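Local coordinates for protein soluble lytic murein transglycosylase (Pseudomonas aeruginosa, PDB 5OHU) that cleaves the glycan strands of cell-wall peptidoglycan as a lytic transglycosylase, turning over the murein both from strand ends and from within, at residues L65-D68 and E69-R73; E173-T177 and E178-W182; Q232-H235 and A236-D239; W429-A432 and A433-F436. All blocks are in the same frame, centred on the assembly; numbering follows the deposited sequence.

In the fold
All four contacts are local, made within single stretches of a largely helical chain, and they follow one another in series, none nested in or crossing another. Interaction 1 comes first, in the last turns of helix 62-72. Interaction 2 closes the turn from helix 161-172 into helix 178-190, and interaction 3 starts helix 235-251 after the loop that follows helix 208-219. These two touch: Trp182 of one reaches Asp239 of the other, so the openings of helices 178-190 and 235-251 are tied together. Interaction 4, far along the sequence, ends helix 422-433, yet its nearest atoms are only about 11 Å from interaction 1.

Interaction 1. Residues L65-D68 and E69-R73; sequences LAYD and ELTHR
The last two turns of helix 62-72, in this mostly helical chain, carry a threonine that folds back onto its own backbone: Thr71 OG1 donates to Tyr67 O, 2.8 Å away, one turn earlier. The backbone N of Thr71 donates to the same oxygen, so Tyr67 O is gripped twice by one residue, with the two donors arriving from opposite faces of the carbonyl plane. Thr71 can do this because OG1 lies beside its own backbone N (chi1 -67°), directed back down the helix.

The same hydroxyl sits 3.7 Å above one face of the Tyr67 ring, offset toward the rim and nearest CE1. A water closes the arc, 2.8 Å from Tyr67 OH, and donates to Thr71 OG1 at 3.0 Å. Backbone carbonyl and water fix the hydroxyl, and the ring merely lies alongside. Beyond the two segments, Phe85 of helix 79-88 packs against Ala66, Tyr67 and Leu70, while Tyr49 of helix 47-52 touches Leu65, Ala66 and Glu69.

Where the helix gives out, Arg73 turns its side chain back to Glu69. Glu69 is bent at chi2 (-85°), which swings its carboxylate toward the arginine, and Arg73 has a second salt bridge, to Glu81. Arg73 NE and NH2 make weak bonds to Glu69 OE1; the firmer link is from NE to OE2, 2.9 Å, met on the syn side and lying almost in the guanidinium plane.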
# COMPACT_ATOMS: atom_id res chain seq x y z
N LEU A 65 8.43 -23.19 21.34
CA LEU A 65 8.28 -24.64 21.49
C LEU A 65 6.97 -24.98 22.18
O LEU A 65 6.23 -25.86 21.73
CB LEU A 65 9.46 -25.23 22.25
CG LEU A 65 10.83 -24.99 21.62
CD1 LEU A 65 11.92 -25.69 22.44
CD2 LEU A 65 10.86 -25.47 20.17
N ALA A 66 6.69 -24.30 23.29
CA ALA A 66 5.38 -24.39 23.92
C ALA A 66 4.26 -24.22 22.90
O ALA A 66 3.28 -24.97 22.90
CB ALA A 66 5.25 -23.34 25.02
N TYR A 67 4.40 -23.25 22.01
CA TYR A 67 3.36 -22.99 21.02
C TYR A 67 3.19 -24.18 20.09
O TYR A 67 2.06 -24.59 19.78
CB TYR A 67 3.69 -21.73 20.23
CG TYR A 67 2.72 -21.42 19.13
CD1 TYR A 67 2.85 -22.01 17.87
CD2 TYR A 67 1.67 -20.54 19.34
CE1 TYR A 67 1.96 -21.72 16.85
CE2 TYR A 67 0.78 -20.25 18.33
CZ TYR A 67 0.93 -20.84 17.09
OH TYR A 67 0.04 -20.54 16.08
N ASP A 68 4.29 -24.73 19.58
CA ASP A 68 4.18 -25.87 18.67
C ASP A 68 3.57 -27.07 19.37
O ASP A 68 2.69 -27.75 18.83
CB ASP A 68 5.55 -26.22 18.09
CG ASP A 68 6.18 -25.07 17.33
OD1 ASP A 68 5.44 -24.29 16.69
OD2 ASP A 68 7.42 -24.95 17.37
N GLU A 69 4.02 -27.34 20.59
CA GLU A 69 3.53 -28.52 21.31
C GLU A 69 2.05 -28.40 21.60
O GLU A 69 1.29 -29.36 21.40
CB GLU A 69 4.34 -28.69 22.59
CG GLU A 69 4.37 -30.11 23.11
CD GLU A 69 3.18 -30.43 23.98
OE1 GLU A 69 2.52 -29.48 24.46
OE2 GLU A 69 2.90 -31.64 24.19
N LEU A 70 1.60 -27.23 22.05
CA LEU A 70 0.18 -27.05 22.33
C LEU A 70 -0.64 -27.17 21.05
O LEU A 70 -1.73 -27.77 21.05
CB LEU A 70 -0.05 -25.70 23.00
CG LEU A 70 -1.49 -25.44 23.46
CD1 LEU A 70 -1.89 -26.52 24.47
CD2 LEU A 70 -1.63 -24.04 24.05
N THR A 71 -0.14 -26.61 19.95
CA THR A 71 -0.90 -26.63 18.70
C THR A 71 -1.10 -28.07 18.22
O THR A 71 -2.19 -28.43 17.77
CB THR A 71 -0.17 -25.78 17.66
OG1 THR A 71 -0.22 -24.42 18.09
CG2 THR A 71 -0.84 -25.88 16.28
N HIS A 72 -0.07 -28.90 18.38
CA HIS A 72 -0.17 -30.28 17.91
C HIS A 72 -1.28 -31.05 18.63
O HIS A 72 -2.00 -31.83 17.99
CB HIS A 72 1.16 -31.01 18.08
CG HIS A 72 1.11 -32.44 17.65
ND1 HIS A 72 0.76 -32.81 16.37
CD2 HIS A 72 1.30 -33.58 18.34
CE1 HIS A 72 0.77 -34.13 16.28
NE2 HIS A 72 1.09 -34.62 17.46
N ARG A 73 -1.43 -30.87 19.94
CA ARG A 73 -2.45 -31.60 20.69
C ARG A 73 -3.61 -30.71 21.09
O ARG A 73 -4.29 -30.96 22.09
CB ARG A 73 -1.85 -32.28 21.92
CG ARG A 73 -1.09 -31.39 22.82
CD ARG A 73 -0.68 -32.15 24.08
NE ARG A 73 0.09 -31.29 24.96
CZ ARG A 73 -0.46 -30.43 25.82
NH1 ARG A 73 -1.78 -30.34 25.93
NH2 ARG A 73 0.33 -29.67 26.57
O HOH W 1 -1.72 -22.65 16.21

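Interaction 2. Residues E173-T177 and E178-W182; sequences EGQLT and EEKVW
The backbone leaves helix 161-172, turns through Gly174 at positive phi and re-enters a helix at Glu178, where Val181 N donates to Thr177 O at 3.1 Å to close the first turn. This is a helix-to-helix connection: a Schellman motif with Gly174 as its C-prime residue ends the first helix, with Gln175 N bonded to Trp170 O and Gly174 N to Gln171 O, and Thr177 is the N-cap of the second.

The cap is made by Thr177 OG1, which accepts from Lys180 N at 3.3 Å. That hydroxyl stands between the backbone N and the carbonyl carbon (chi1 72°), and from there it faces the amides that open the helix. The carbonyl O of the same residue also takes a weak second bond from Lys180 N, so both oxygens of Thr177 serve the first turn.

Lys180 runs back alongside the cap. Its CG passes 3.4 Å from Thr177 OG1, and the nearly straight chain beyond carries the ammonium to the carbonyl of Gln175 in the turn. The modelled 2.4 Å between Lys180 NZ and Gln175 O is too short to take at face value, so the closeness is clear but the exact geometry doubtful. A weak, long ion pair to Glu150 is a further partner of this ammonium. Leu176 meets Val181 at about a right angle; Leu176 also packs on Trp170, and Val181 on Leu204. Glu178 looks elsewhere, its OE2 accepting from the backbone amides of Thr206 and Leu207. Leu176 CG and CD1 both lie 4.0 Å from Val181 CG2.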
# COMPACT_ATOMS: atom_id res chain seq x y z
N GLU A 173 -34.36 -17.82 8.28
CA GLU A 173 -35.21 -16.90 9.00
C GLU A 173 -35.76 -15.79 8.11
O GLU A 173 -36.16 -14.74 8.61
CB GLU A 173 -34.46 -16.33 10.20
CG GLU A 173 -33.99 -17.42 11.15
CD GLU A 173 -33.50 -16.89 12.48
OE1 GLU A 173 -33.85 -15.74 12.81
OE2 GLU A 173 -32.77 -17.62 13.18
N GLY A 174 -35.76 -16.02 6.79
CA GLY A 174 -36.49 -15.17 5.86
C GLY A 174 -35.85 -13.84 5.55
O GLY A 174 -36.54 -12.92 5.13
N GLN A 175 -34.55 -13.72 5.74
CA GLN A 175 -33.89 -12.43 5.59
C GLN A 175 -33.22 -12.25 4.24
O GLN A 175 -32.83 -11.13 3.91
CB GLN A 175 -32.84 -12.25 6.67
CG GLN A 175 -33.41 -12.39 8.05
CD GLN A 175 -34.58 -11.46 8.28
OE1 GLN A 175 -35.70 -11.91 8.53
NE2 GLN A 175 -34.33 -10.16 8.17
N LEU A 176 -33.04 -13.32 3.47
CA LEU A 176 -32.27 -13.23 2.23
C LEU A 176 -33.22 -12.91 1.09
O LEU A 176 -33.72 -13.79 0.38
CB LEU A 176 -31.49 -14.51 1.99
CG LEU A 176 -30.66 -14.49 0.71
CD1 LEU A 176 -29.60 -13.41 0.78
CD2 LEU A 176 -30.04 -15.84 0.46
N THR A 177 -33.50 -11.63 0.92
CA THR A 177 -34.42 -11.21 -0.13
C THR A 177 -33.73 -11.22 -1.48
O THR A 177 -32.50 -11.23 -1.58
CB THR A 177 -34.97 -9.81 0.15
OG1 THR A 177 -33.94 -8.85 -0.07
CG2 THR A 177 -35.47 -9.71 1.60
N GLU A 178 -34.54 -11.20 -2.55
CA GLU A 178 -33.96 -11.10 -3.88
C GLU A 178 -33.11 -9.84 -4.02
O GLU A 178 -32.06 -9.86 -4.67
CB GLU A 178 -35.05 -11.13 -4.96
CG GLU A 178 -34.47 -11.03 -6.36
CD GLU A 178 -35.49 -11.20 -7.47
OE1 GLU A 178 -36.57 -10.57 -7.38
OE2 GLU A 178 -35.21 -11.96 -8.42
N GLU A 179 -33.51 -8.75 -3.37
CA GLU A 179 -32.74 -7.52 -3.48
C GLU A 179 -31.34 -7.69 -2.89
O GLU A 179 -30.36 -7.18 -3.44
CB GLU A 179 -33.50 -6.38 -2.79
CG GLU A 179 -32.79 -5.02 -2.76
CD GLU A 179 -32.58 -4.41 -4.16
OE1 GLU A 179 -31.71 -3.53 -4.30
OE2 GLU A 179 -33.27 -4.81 -5.13
N LYS A 180 -31.21 -8.45 -1.79
CA LYS A 180 -29.90 -8.70 -1.19
C LYS A 180 -29.06 -9.65 -2.03
O LYS A 180 -27.83 -9.52 -2.07
CB LYS A 180 -30.05 -9.24 0.23
CG LYS A 180 -30.78 -8.30 1.15
CD LYS A 180 -31.10 -8.99 2.46
CE LYS A 180 -31.79 -8.06 3.43
NZ LYS A 180 -32.37 -8.83 4.56
N VAL A 181 -29.69 -10.63 -2.69
CA VAL A 181 -28.97 -11.42 -3.69
C VAL A 181 -28.45 -10.51 -4.79
O VAL A 181 -27.28 -10.60 -5.19
CB VAL A 181 -29.88 -12.52 -4.26
CG1 VAL A 181 -29.08 -13.42 -5.22
CG2 VAL A 181 -30.50 -13.33 -3.14
N TRP A 182 -29.31 -9.62 -5.28
CA TRP A 182 -28.93 -8.69 -6.33
C TRP A 182 -27.75 -7.82 -5.93
O TRP A 182 -26.78 -7.69 -6.68
CB TRP A 182 -30.14 -7.84 -6.73
CG TRP A 182 -29.85 -6.87 -7.84
CD1 TRP A 182 -29.58 -5.54 -7.71
CD2 TRP A 182 -29.78 -7.16 -9.25
NE1 TRP A 182 -29.36 -4.98 -8.96
CE2 TRP A 182 -29.48 -5.95 -9.91
CE3 TRP A 182 -29.96 -8.32 -10.00
CZ2 TRP A 182 -29.35 -5.87 -11.31
CZ3 TRP A 182 -29.83 -8.24 -11.39
CH2 TRP A 182 -29.54 -7.03 -12.03

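Interaction 3. Residues Q232-H235 and A236-D239; sequences QRDH and ATAD
Asp234 and Thr237 cross at about a right angle, and one carboxylate oxygen, Asp234 OD1, receives both polar groups of the threonine. Thr237 N comes in nearly head-on to the C-O bond at 2.6 Å, with the N-H pointing almost straight at it (168°). Thr237 OG1 donates to the same oxygen at 2.8 Å, from the syn side and 33° out of the carboxylate plane. Two torsions set this up: Asp234 CG stands between its own backbone N and carbonyl carbon (chi1 59°), which turns the carboxylate over the start of the helix, and Thr237 keeps OG1 beside its backbone N, so that hydroxyl and amide face the same acceptor.

Asp234 is thus the N-cap of helix 235-251, the side chain standing in for the carbonyl that a preceding turn would have supplied. An acceptor with negative charge at this end probably also interacts favourably with the helix dipole. Behind the cap the backbone takes over, with Ala238 N donating to Asp234 O and Asp239 N to His235 O.

Gln232 approaches from the loop side. Its extended side chain crosses Thr237 at about a right angle and sends NE2 to Asp234 OD2, which is tilted from the amide plane; at 2.5 Å this bond is short and bent, so its details are uncertain. Gln210 of helix 208-219 touches Gln232 and Asp234. At the far end Asp239 turns to Trp182 NE1 and forms a salt bridge with Lys186, close to a phosphate ion, probably from the crystallisation liquor. The carbonyl of Gln232 also meets the threonine, Gln232 O lying 3.2 Å from Thr237 CB.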
# COMPACT_ATOMS: atom_id res chain seq x y z
N GLN A 232 -34.83 -0.88 -21.22
CA GLN A 232 -35.93 -1.12 -20.31
C GLN A 232 -35.81 -0.25 -19.05
O GLN A 232 -34.80 -0.30 -18.34
CB GLN A 232 -35.94 -2.60 -19.96
CG GLN A 232 -37.05 -3.07 -19.08
CD GLN A 232 -37.07 -4.57 -18.99
OE1 GLN A 232 -37.71 -5.24 -19.80
NE2 GLN A 232 -36.33 -5.12 -18.02
N ARG A 233 -36.84 0.55 -18.78
CA ARG A 233 -36.75 1.59 -17.74
C ARG A 233 -37.06 1.00 -16.36
O ARG A 233 -38.08 1.31 -15.73
CB ARG A 233 -37.69 2.75 -18.04
CG ARG A 233 -37.60 3.33 -19.43
CD ARG A 233 -38.33 4.68 -19.50
NE ARG A 233 -37.61 5.73 -18.78
CZ ARG A 233 -37.16 6.86 -19.34
NH1 ARG A 233 -37.37 7.10 -20.63
NH2 ARG A 233 -36.51 7.75 -18.60
N ASP A 234 -36.15 0.17 -15.87
CA ASP A 234 -36.24 -0.35 -14.51
C ASP A 234 -34.89 -0.19 -13.82
O ASP A 234 -33.86 0.05 -14.46
CB ASP A 234 -36.71 -1.81 -14.48
CG ASP A 234 -35.80 -2.76 -15.26
OD1 ASP A 234 -34.56 -2.69 -15.11
OD2 ASP A 234 -36.33 -3.59 -16.01
N HIS A 235 -34.89 -0.33 -12.49
CA HIS A 235 -33.67 -0.13 -11.71
C HIS A 235 -32.64 -1.21 -12.01
O HIS A 235 -31.43 -0.94 -11.96
CB HIS A 235 -34.02 -0.10 -10.22
CG HIS A 235 -34.99 0.98 -9.84
ND1 HIS A 235 -35.83 0.88 -8.75
CD2 HIS A 235 -35.24 2.18 -10.40
CE1 HIS A 235 -36.56 1.98 -8.66
NE2 HIS A 235 -36.23 2.78 -9.65
N ALA A 236 -33.09 -2.42 -12.31
CA ALA A 236 -32.15 -3.49 -12.64
C ALA A 236 -31.33 -3.12 -13.86
O ALA A 236 -30.09 -3.20 -13.85
CB ALA A 236 -32.91 -4.80 -12.87
N THR A 237 -31.99 -2.67 -14.93
CA THR A 237 -31.28 -2.29 -16.13
C THR A 237 -30.36 -1.10 -15.87
O THR A 237 -29.23 -1.06 -16.37
CB THR A 237 -32.30 -2.00 -17.24
OG1 THR A 237 -33.09 -3.18 -17.45
CG2 THR A 237 -31.61 -1.61 -18.54
N ALA A 238 -30.79 -0.16 -15.02
CA ALA A 238 -29.92 0.95 -14.66
C ALA A 238 -28.70 0.48 -13.88
O ALA A 238 -27.61 1.03 -14.05
CB ALA A 238 -30.68 1.99 -13.83
N ASP A 239 -28.87 -0.53 -13.02
CA ASP A 239 -27.73 -1.11 -12.32
C ASP A 239 -26.78 -1.81 -13.29
O ASP A 239 -25.56 -1.65 -13.20
CB ASP A 239 -28.22 -2.11 -11.26
CG ASP A 239 -28.36 -1.48 -9.89
OD1 ASP A 239 -27.56 -0.58 -9.56
OD2 ASP A 239 -29.28 -1.88 -9.16

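Interaction 4. Residues W429-A432 and A433-F436; sequences WYHA and ARLF
Trp429 O accepts from Ala433 N at 3.1 Å, an i to i+4 bond near the C-terminal end of helix 422-433, in the stretch assigned to the L domain of the Slt family. The same oxygen also takes Gln444 NE2 of helix 438-450.

Next, the Tyr430 carbonyl takes a weak bond from Arg434 N, while Arg434 CD lies 3.3 Å from Tyr430 O; the ring makes a cation-pi contact with Arg459. At His431 the spacing shortens to i+3, with Arg434 N donating to His431 O at 3.0 Å from above the carbonyl plane.

Arg434, bent at chi2 and chi3, curls its guanidinium back past the histidine, the two planes standing 85° apart. His431 ND1 lies over one guanidinium face, and Arg434 NH1 is in the imidazole plane at its edge, 3.1 Å from ND1 but poorly angled for a hydrogen bond. This exposed conformation touches a crystal neighbour and may owe something to the lattice.

Ala432 O accepts from Leu435 N, again three residues on, and the chain then turns so that Phe436, which also packs on Leu441, lies beside it. Ala432 CB touches Phe436 CZ at 4.0 Å, and Ala432 O stands over one face of the ring, 3.5 Å from Phe436 CD1.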
# COMPACT_ATOMS: atom_id res chain seq x y z
N TRP A 429 10.02 -8.27 15.30
CA TRP A 429 10.28 -6.83 15.29
C TRP A 429 9.07 -6.06 14.80
O TRP A 429 8.67 -5.07 15.42
CB TRP A 429 11.50 -6.56 14.42
CG TRP A 429 12.28 -5.38 14.80
CD1 TRP A 429 12.22 -4.14 14.24
CD2 TRP A 429 13.28 -5.31 15.83
NE1 TRP A 429 13.11 -3.29 14.86
CE2 TRP A 429 13.78 -3.99 15.84
CE3 TRP A 429 13.79 -6.23 16.76
CZ2 TRP A 429 14.77 -3.57 16.73
CZ3 TRP A 429 14.77 -5.81 17.64
CH2 TRP A 429 15.25 -4.49 17.62
N TYR A 430 8.47 -6.51 13.70
CA TYR A 430 7.35 -5.78 13.10
C TYR A 430 6.08 -5.92 13.93
O TYR A 430 5.31 -4.96 14.04
CB TYR A 430 7.07 -6.29 11.68
CG TYR A 430 8.16 -5.99 10.67
CD1 TYR A 430 9.20 -5.12 10.96
CD2 TYR A 430 8.13 -6.59 9.41
CE1 TYR A 430 10.20 -4.86 10.03
CE2 TYR A 430 9.12 -6.33 8.48
CZ TYR A 430 10.15 -5.47 8.79
OH TYR A 430 11.11 -5.23 7.84
N HIS A 431 5.83 -7.11 14.48
CA HIS A 431 4.64 -7.28 15.31
C HIS A 431 4.74 -6.43 16.56
O HIS A 431 3.78 -5.72 16.92
CB HIS A 431 4.45 -8.76 15.66
CG HIS A 431 3.22 -9.03 16.47
ND1 HIS A 431 1.95 -8.96 15.95
CD2 HIS A 431 3.07 -9.38 17.78
CE1 HIS A 431 1.07 -9.25 16.89
NE2 HIS A 431 1.72 -9.51 18.01
N ALA A 432 5.90 -6.44 17.22
CA ALA A 432 6.12 -5.60 18.39
C ALA A 432 5.88 -4.12 18.07
O ALA A 432 5.30 -3.39 18.89
CB ALA A 432 7.53 -5.81 18.92
N ALA A 433 6.30 -3.67 16.89
CA ALA A 433 6.14 -2.27 16.53
C ALA A 433 4.67 -1.86 16.46
O ALA A 433 4.37 -0.67 16.60
CB ALA A 433 6.83 -1.97 15.20
N ARG A 434 3.75 -2.81 16.25
CA ARG A 434 2.34 -2.47 16.09
C ARG A 434 1.72 -1.91 17.37
O ARG A 434 0.61 -1.38 17.32
CB ARG A 434 1.54 -3.69 15.61
CG ARG A 434 1.78 -4.03 14.13
CD ARG A 434 2.08 -5.48 13.94
NE ARG A 434 0.90 -6.29 13.63
CZ ARG A 434 0.94 -7.54 13.18
NH1 ARG A 434 2.11 -8.14 12.97
NH2 ARG A 434 -0.20 -8.19 12.92
N LEU A 435 2.39 -2.01 18.51
CA LEU A 435 1.87 -1.44 19.74
C LEU A 435 2.77 -0.39 20.37
O LEU A 435 2.33 0.28 21.31
CB LEU A 435 1.60 -2.55 20.77
CG LEU A 435 0.67 -3.68 20.34
CD1 LEU A 435 0.70 -4.80 21.37
CD2 LEU A 435 -0.75 -3.18 20.11
N PHE A 436 4.00 -0.21 19.90
CA PHE A 436 4.90 0.76 20.51
C PHE A 436 4.40 2.19 20.30
O PHE A 436 3.76 2.51 19.30
CB PHE A 436 6.31 0.63 19.92
CG PHE A 436 7.07 -0.57 20.40
CD1 PHE A 436 6.57 -1.38 21.41
CD2 PHE A 436 8.32 -0.87 19.86
CE1 PHE A 436 7.29 -2.48 21.86
CE2 PHE A 436 9.05 -1.97 20.30
CZ PHE A 436 8.53 -2.78 21.30